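Side-chain contacts in DUF1116 domain-containing protein (Enterococcus faecalis, PDB 3CLQ), which is of unknown function but belongs to the AllG family and may be related to a subunit of oxamate carbamoyltransferase: residues Ile46-Pro51 / Gly60-Ala65; Ala69-Gly74 / Ser147-Leu152; Leu135-Val138 / Gly142-Asp145. All blocks are in the same frame, centred on the assembly; numbering follows the deposited sequence.

Overall arrangement
Interactions 1 and 2 share helix 60-73. Its first turn meets H48 and A49 in interaction 1, its last turn helix 146-168 in interaction 2. I46 and L70 bring the two into apolar contact. Interaction 3 sits in the loop feeding helix 146-168, about 10 Å from interaction 2 centre to centre, with V148 packing on the A143 and K137 carbonyls. The chemistry follows the setting. Interaction 1 is buried and pairs a selenium and a methyl with a histidine and a backbone carbonyl; partly buried interaction 2 is mainly apolar, a phenyl ring against aliphatic groups and one carbonyl; interaction 3 has a buried, weak backbone bond and an exposed lysine and aspartate whose modelled contact is doubtful.

Interaction 1 of 3, residues Ile46-Pro51 / Gly60-Ala65; sequences ILHAGP and GPMKGA
M62, modelled as selenomethionine, reaches from the first turn of helix 60-73 to H48 and A49. Its SE rests 3.9 Å from H48 CB, and the terminal CE goes a little further, to 3.8 Å from A49 O. The side chain runs out extended, CG lying opposite the backbone N, and bends at its last torsion (chi3 -79°), which turns the methyl onto the H48-A49 backbone. Selenium stands oblique to the imidazole, 5.0 Å from the ring centroid and 47° off its normal, in the selenium counterpart of a Met-aromatic contact. Strand 45-48 pairs in parallel with strand 92-95, I46 bonding to T92 through the backbone, and helices 60-73 and 79-87 lie on the connection between them: a beta-alpha-beta crossover with M62 on its inner side. The imidazole is held by its own chain. H48 ND1 donates to A49 O over 2.7 Å in a nearly straight bond (162°), arriving above the carbonyl plane while the oxygen stays close to the plane of the ring. A49 O thus accepts a hydrogen bond from H48 and also meets the M62 methyl. P51 O lies in plane at the ring edge and accepts a hydrogen bond from N263, a residue that M62 also touches. Further out, G50 N bonds to D306, and I53 and M58 pack on H48.

Interaction 2 of 3, residues Ala69-Gly74 / Ser147-Leu152; sequences ALVFEG and SVVDRL
F72 comes off the last turn of helix 60-73 with its CB directed toward helix 146-168. That CB meets V149 CG2 at 4.2 Å, and the same methyl sits 4.1 Å from F72 CA, so the valine methyl packs against both the backbone and the base of F72. From CB the ring swings over L152, because CG takes the position opposite the backbone N (chi1 157°). At CG the first neighbour is L152 CD1, which lies over one face of the ring, 4.0 Å from its centroid and only 14° off the normal, a clear CH-pi contact displaced toward the rim. F72 CD1 lies against L152 CB, 3.7 Å away. The two side chains cross at about a right angle. The helices themselves run obliquely, their short segments 9.8 Å apart with a signed crossing of -51°, consistent with ridges-into-grooves packing. Near the tip, F72 CE1 approaches L152 O at 3.5 Å, placing the aromatic rim against the carbonyl of the neighbouring helix, with CZ somewhat farther from that oxygen. I153 and R156, farther along helix 146-168, also touch the ring, as does S110 from a loop. A69 O, one turn back in the phenylalanine's own helix, lies at the ring edge in plane. Beside F72, V71 adds a looser apolar touch, its CG1 standing 4.5 Å from V149 CG2. Two residues on, helix 60-73 ends in a Schellman motif with G74 as the positive-phi C-prime residue, and E73 OE1 is hydrogen-bonded by N112.

Interaction 3 of 3, residues Leu135-Val138 / Gly142-Asp145; sequences LAKV and GAND
K137 meets A143 through the lower part of its side chain, CG 4.2 Å from A143 CB. The chain starts with CG opposite the backbone N (chi1 -156°) and then bends at each later torsion, curling toward D145 and crossing that side chain at about a right angle. The methylene contacts modelled against D145 OD2 are too short to be trusted. K137 NZ stands 4.1 Å from the same oxygen, beyond a salt bridge, and the position of D145 OD2 is unsure. S147 of helix 146-168 also borders the lysine. V138 follows and works through its backbone, its CB being directed away. V138 O accepts a weak hydrogen bond from A143 N, 3.3 Å long and bent to 148°, and A143 CB sits 3.4 Å from that same carbonyl oxygen. The A143 methyl thus packs against K137 CG and the V138 backbone; A143 and V138 are buried, K137 is exposed. G142, just before A143, has positive phi (99°). A carbonyl bonded to the amide five residues on fits a pi-turn closed by this weak bond, within the loop that carries strand 126-130 over to helix 146-168, with D145 at the helix N-cap position but making no side-chain capping bond.

Interaction 1 of 3, residues Ile46-Pro51 / Gly60-Ala65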
# COMPACT_ATOMS: atom_id res chain seq x y z
N ILE B 46 22.51 27.23 8.79
CA ILE B 46 21.68 26.44 7.88
C ILE B 46 22.34 25.17 7.36
O ILE B 46 23.54 25.13 7.08
CB ILE B 46 20.95 27.28 6.79
CG1 ILE B 46 21.79 27.45 5.55
CG2 ILE B 46 20.50 28.63 7.32
CD1 ILE B 46 21.09 28.37 4.59
N LEU B 47 21.51 24.12 7.28
CA LEU B 47 21.95 22.76 7.00
C LEU B 47 21.64 22.38 5.57
O LEU B 47 20.66 22.84 4.99
CB LEU B 47 21.24 21.77 7.93
CG LEU B 47 21.08 22.26 9.36
CD1 LEU B 47 20.63 21.16 10.29
CD2 LEU B 47 22.39 22.87 9.86
N HIS B 48 22.48 21.50 5.04
CA HIS B 48 22.38 21.04 3.66
C HIS B 48 22.62 19.52 3.65
O HIS B 48 23.07 18.96 4.64
CB HIS B 48 23.47 21.73 2.84
CG HIS B 48 24.85 21.53 3.38
ND1 HIS B 48 25.63 20.45 3.05
CD2 HIS B 48 25.58 22.27 4.25
CE1 HIS B 48 26.79 20.53 3.68
NE2 HIS B 48 26.79 21.62 4.42
N ALA B 49 22.36 18.87 2.52
CA ALA B 49 22.69 17.45 2.37
C ALA B 49 24.19 17.20 2.08
O ALA B 49 24.93 18.13 1.77
CB ALA B 49 21.83 16.82 1.27
N GLY B 50 24.61 15.93 2.19
CA GLY B 50 25.98 15.51 1.83
C GLY B 50 27.03 15.91 2.85
O GLY B 50 26.70 16.42 3.91
N PRO B 51 28.31 15.67 2.54
CA PRO B 51 29.44 15.96 3.43
C PRO B 51 29.85 17.43 3.42
O PRO B 51 29.43 18.17 2.54
CB PRO B 51 30.55 15.11 2.84
CG PRO B 51 30.27 15.16 1.39
CD PRO B 51 28.77 15.06 1.28
N GLY B 60 24.88 24.68 -8.51
CA GLY B 60 23.71 25.43 -8.93
C GLY B 60 22.51 25.23 -8.02
O GLY B 60 22.17 26.12 -7.23
N PRO B 61 21.85 24.07 -8.10
CA PRO B 61 20.60 23.87 -7.38
C PRO B 61 20.66 24.12 -5.86
O PRO B 61 19.68 24.60 -5.28
CB PRO B 61 20.26 22.40 -7.67
CG PRO B 61 20.95 22.11 -8.95
CD PRO B 61 22.23 22.89 -8.88
N MSE B 62 21.78 23.80 -5.22
CA MSE B 62 21.89 23.96 -3.77
C MSE B 62 22.11 25.41 -3.34
O MSE B 62 21.65 25.82 -2.27
CB MSE B 62 22.99 23.07 -3.20
CG MSE B 62 23.00 23.05 -1.68
SE MSE B 62 24.45 21.97 -0.91
CE MSE B 62 23.68 20.16 -1.14
N LYS B 63 22.82 26.18 -4.16
CA LYS B 63 22.92 27.62 -3.90
C LYS B 63 21.53 28.26 -3.95
O LYS B 63 21.19 29.08 -3.12
CB LYS B 63 23.86 28.33 -4.88
CG LYS B 63 25.33 28.03 -4.65
CD LYS B 63 26.18 29.18 -5.11
CE LYS B 63 27.64 28.88 -4.90
NZ LYS B 63 28.30 28.45 -6.17
N GLY B 64 20.73 27.87 -4.93
CA GLY B 64 19.36 28.35 -5.00
C GLY B 64 18.61 28.00 -3.73
O GLY B 64 17.73 28.73 -3.28
N ALA B 65 18.95 26.86 -3.14
CA ALA B 65 18.30 26.43 -1.91
C ALA B 65 18.66 27.34 -0.74
O ALA B 65 17.78 27.88 -0.09
CB ALA B 65 18.66 25.01 -1.60

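Interaction 2 of 3, residues Ala69-Gly74 / Ser147-Leu152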
# COMPACT_ATOMS: atom_id res chain seq x y z
N ALA B 69 15.90 29.77 1.21
CA ALA B 69 15.84 29.56 2.65
C ALA B 69 16.07 30.88 3.35
O ALA B 69 15.28 31.28 4.21
CB ALA B 69 16.89 28.56 3.08
N LEU B 70 17.15 31.55 2.97
CA LEU B 70 17.50 32.80 3.61
C LEU B 70 16.37 33.81 3.51
O LEU B 70 16.06 34.50 4.48
CB LEU B 70 18.80 33.34 3.02
CG LEU B 70 20.10 33.18 3.84
CD1 LEU B 70 19.95 32.35 5.12
CD2 LEU B 70 21.24 32.66 3.00
N VAL B 71 15.74 33.89 2.34
CA VAL B 71 14.62 34.81 2.19
C VAL B 71 13.50 34.44 3.15
O VAL B 71 12.91 35.31 3.78
CB VAL B 71 14.10 34.88 0.74
CG1 VAL B 71 12.78 35.67 0.67
CG2 VAL B 71 15.15 35.53 -0.16
N PHE B 72 13.22 33.15 3.27
CA PHE B 72 12.20 32.66 4.19
C PHE B 72 12.53 32.98 5.66
O PHE B 72 11.72 33.58 6.37
CB PHE B 72 11.97 31.17 3.95
CG PHE B 72 11.38 30.44 5.12
CD1 PHE B 72 10.00 30.41 5.31
CD2 PHE B 72 12.20 29.76 6.01
CE1 PHE B 72 9.46 29.72 6.37
CE2 PHE B 72 11.66 29.08 7.08
CZ PHE B 72 10.29 29.06 7.26
N GLU B 73 13.73 32.60 6.10
CA GLU B 73 14.19 32.91 7.45
C GLU B 73 14.15 34.41 7.71
O GLU B 73 13.99 34.84 8.85
CB GLU B 73 15.59 32.37 7.69
CG GLU B 73 15.64 30.87 7.84
CD GLU B 73 14.84 30.35 9.03
OE1 GLU B 73 14.81 31.04 10.08
OE2 GLU B 73 14.24 29.25 8.93
N GLY B 74 14.28 35.19 6.64
CA GLY B 74 14.15 36.64 6.71
C GLY B 74 15.50 37.29 6.88
O GLY B 74 15.61 38.38 7.44
N SER B 147 6.19 31.97 -5.08
CA SER B 147 5.32 30.84 -4.75
C SER B 147 5.97 29.91 -3.72
O SER B 147 5.35 29.59 -2.70
CB SER B 147 4.80 30.11 -6.00
OG SER B 147 5.83 29.65 -6.84
N VAL B 148 7.21 29.51 -3.95
CA VAL B 148 7.93 28.62 -3.02
C VAL B 148 8.09 29.17 -1.60
O VAL B 148 7.93 28.45 -0.62
CB VAL B 148 9.34 28.28 -3.53
CG1 VAL B 148 10.19 27.69 -2.41
CG2 VAL B 148 9.25 27.33 -4.71
N VAL B 149 8.45 30.45 -1.48
CA VAL B 149 8.59 31.00 -0.14
C VAL B 149 7.23 31.08 0.59
O VAL B 149 7.17 30.81 1.78
CB VAL B 149 9.34 32.34 -0.12
CG1 VAL B 149 8.78 33.27 -1.15
CG2 VAL B 149 9.29 32.95 1.27
N ASP B 150 6.17 31.41 -0.14
CA ASP B 150 4.81 31.34 0.41
C ASP B 150 4.47 29.95 0.98
O ASP B 150 4.01 29.84 2.12
CB ASP B 150 3.77 31.68 -0.66
CG ASP B 150 3.92 33.08 -1.19
OD1 ASP B 150 4.12 34.02 -0.39
OD2 ASP B 150 3.82 33.24 -2.41
N ARG B 151 4.66 28.89 0.20
CA ARG B 151 4.39 27.55 0.68
C ARG B 151 5.22 27.18 1.92
O ARG B 151 4.72 26.53 2.83
CB ARG B 151 4.63 26.51 -0.39
CG ARG B 151 4.36 25.07 0.10
CD ARG B 151 4.43 24.16 -1.08
NE ARG B 151 4.08 24.95 -2.25
CZ ARG B 151 3.12 24.64 -3.12
NH1 ARG B 151 2.42 23.51 -3.00
NH2 ARG B 151 2.90 25.46 -4.14
N LEU B 152 6.48 27.58 1.93
CA LEU B 152 7.32 27.40 3.10
C LEU B 152 6.73 28.06 4.35
O LEU B 152 6.83 27.52 5.46
CB LEU B 152 8.71 27.96 2.85
CG LEU B 152 9.76 27.01 2.28
CD1 LEU B 152 10.93 27.01 3.24
CD2 LEU B 152 9.24 25.59 2.15

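Interaction 3 of 3, residues Leu135-Val138 / Gly142-Asp145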
# COMPACT_ATOMS: atom_id res chain seq x y z
N LEU B 135 5.16 19.73 -4.13
CA LEU B 135 5.07 19.94 -5.57
C LEU B 135 6.37 19.56 -6.31
O LEU B 135 7.31 19.02 -5.70
CB LEU B 135 4.63 21.39 -5.88
CG LEU B 135 3.13 21.68 -6.06
CD1 LEU B 135 2.61 21.33 -7.48
CD2 LEU B 135 2.25 21.01 -4.97
N ALA B 136 6.39 19.83 -7.62
CA ALA B 136 7.59 19.69 -8.44
C ALA B 136 8.41 20.99 -8.40
O ALA B 136 9.64 20.95 -8.39
CB ALA B 136 7.23 19.31 -9.85
N LYS B 137 7.73 22.15 -8.36
CA LYS B 137 8.43 23.43 -8.17
C LYS B 137 8.67 23.62 -6.67
O LYS B 137 7.78 24.06 -5.93
CB LYS B 137 7.63 24.61 -8.75
CG LYS B 137 8.50 25.82 -9.11
CD LYS B 137 7.86 27.18 -8.72
CE LYS B 137 7.16 27.90 -9.90
NZ LYS B 137 5.80 27.34 -10.23
N VAL B 138 9.87 23.28 -6.22
CA VAL B 138 10.10 23.04 -4.81
C VAL B 138 11.53 23.39 -4.43
O VAL B 138 12.44 23.25 -5.24
CB VAL B 138 9.84 21.55 -4.49
CG1 VAL B 138 10.85 21.02 -3.52
CG2 VAL B 138 8.43 21.34 -3.98
N GLY B 142 15.99 23.50 -5.55
CA GLY B 142 16.67 24.78 -5.74
C GLY B 142 15.78 25.92 -6.19
O GLY B 142 16.27 27.04 -6.35
N ALA B 143 14.48 25.64 -6.37
CA ALA B 143 13.52 26.66 -6.83
C ALA B 143 13.22 27.69 -5.74
O ALA B 143 13.09 27.33 -4.57
CB ALA B 143 12.25 25.99 -7.30
N ASN B 144 13.10 28.96 -6.11
CA ASN B 144 12.84 30.02 -5.11
C ASN B 144 12.04 31.22 -5.60
O ASN B 144 12.43 32.35 -5.37
CB ASN B 144 14.13 30.48 -4.41
CG ASN B 144 15.32 30.54 -5.35
OD1 ASN B 144 15.26 31.15 -6.41
ND2 ASN B 144 16.42 29.92 -4.96
N ASP B 145 10.91 30.97 -6.25
CA ASP B 145 9.91 31.99 -6.53
C ASP B 145 9.31 32.56 -5.25
O ASP B 145 9.57 32.07 -4.15
CB ASP B 145 8.73 31.37 -7.27
CG ASP B 145 9.07 30.99 -8.67
OD1 ASP B 145 9.53 31.87 -9.43
OD2 ASP B 145 8.87 29.81 -9.01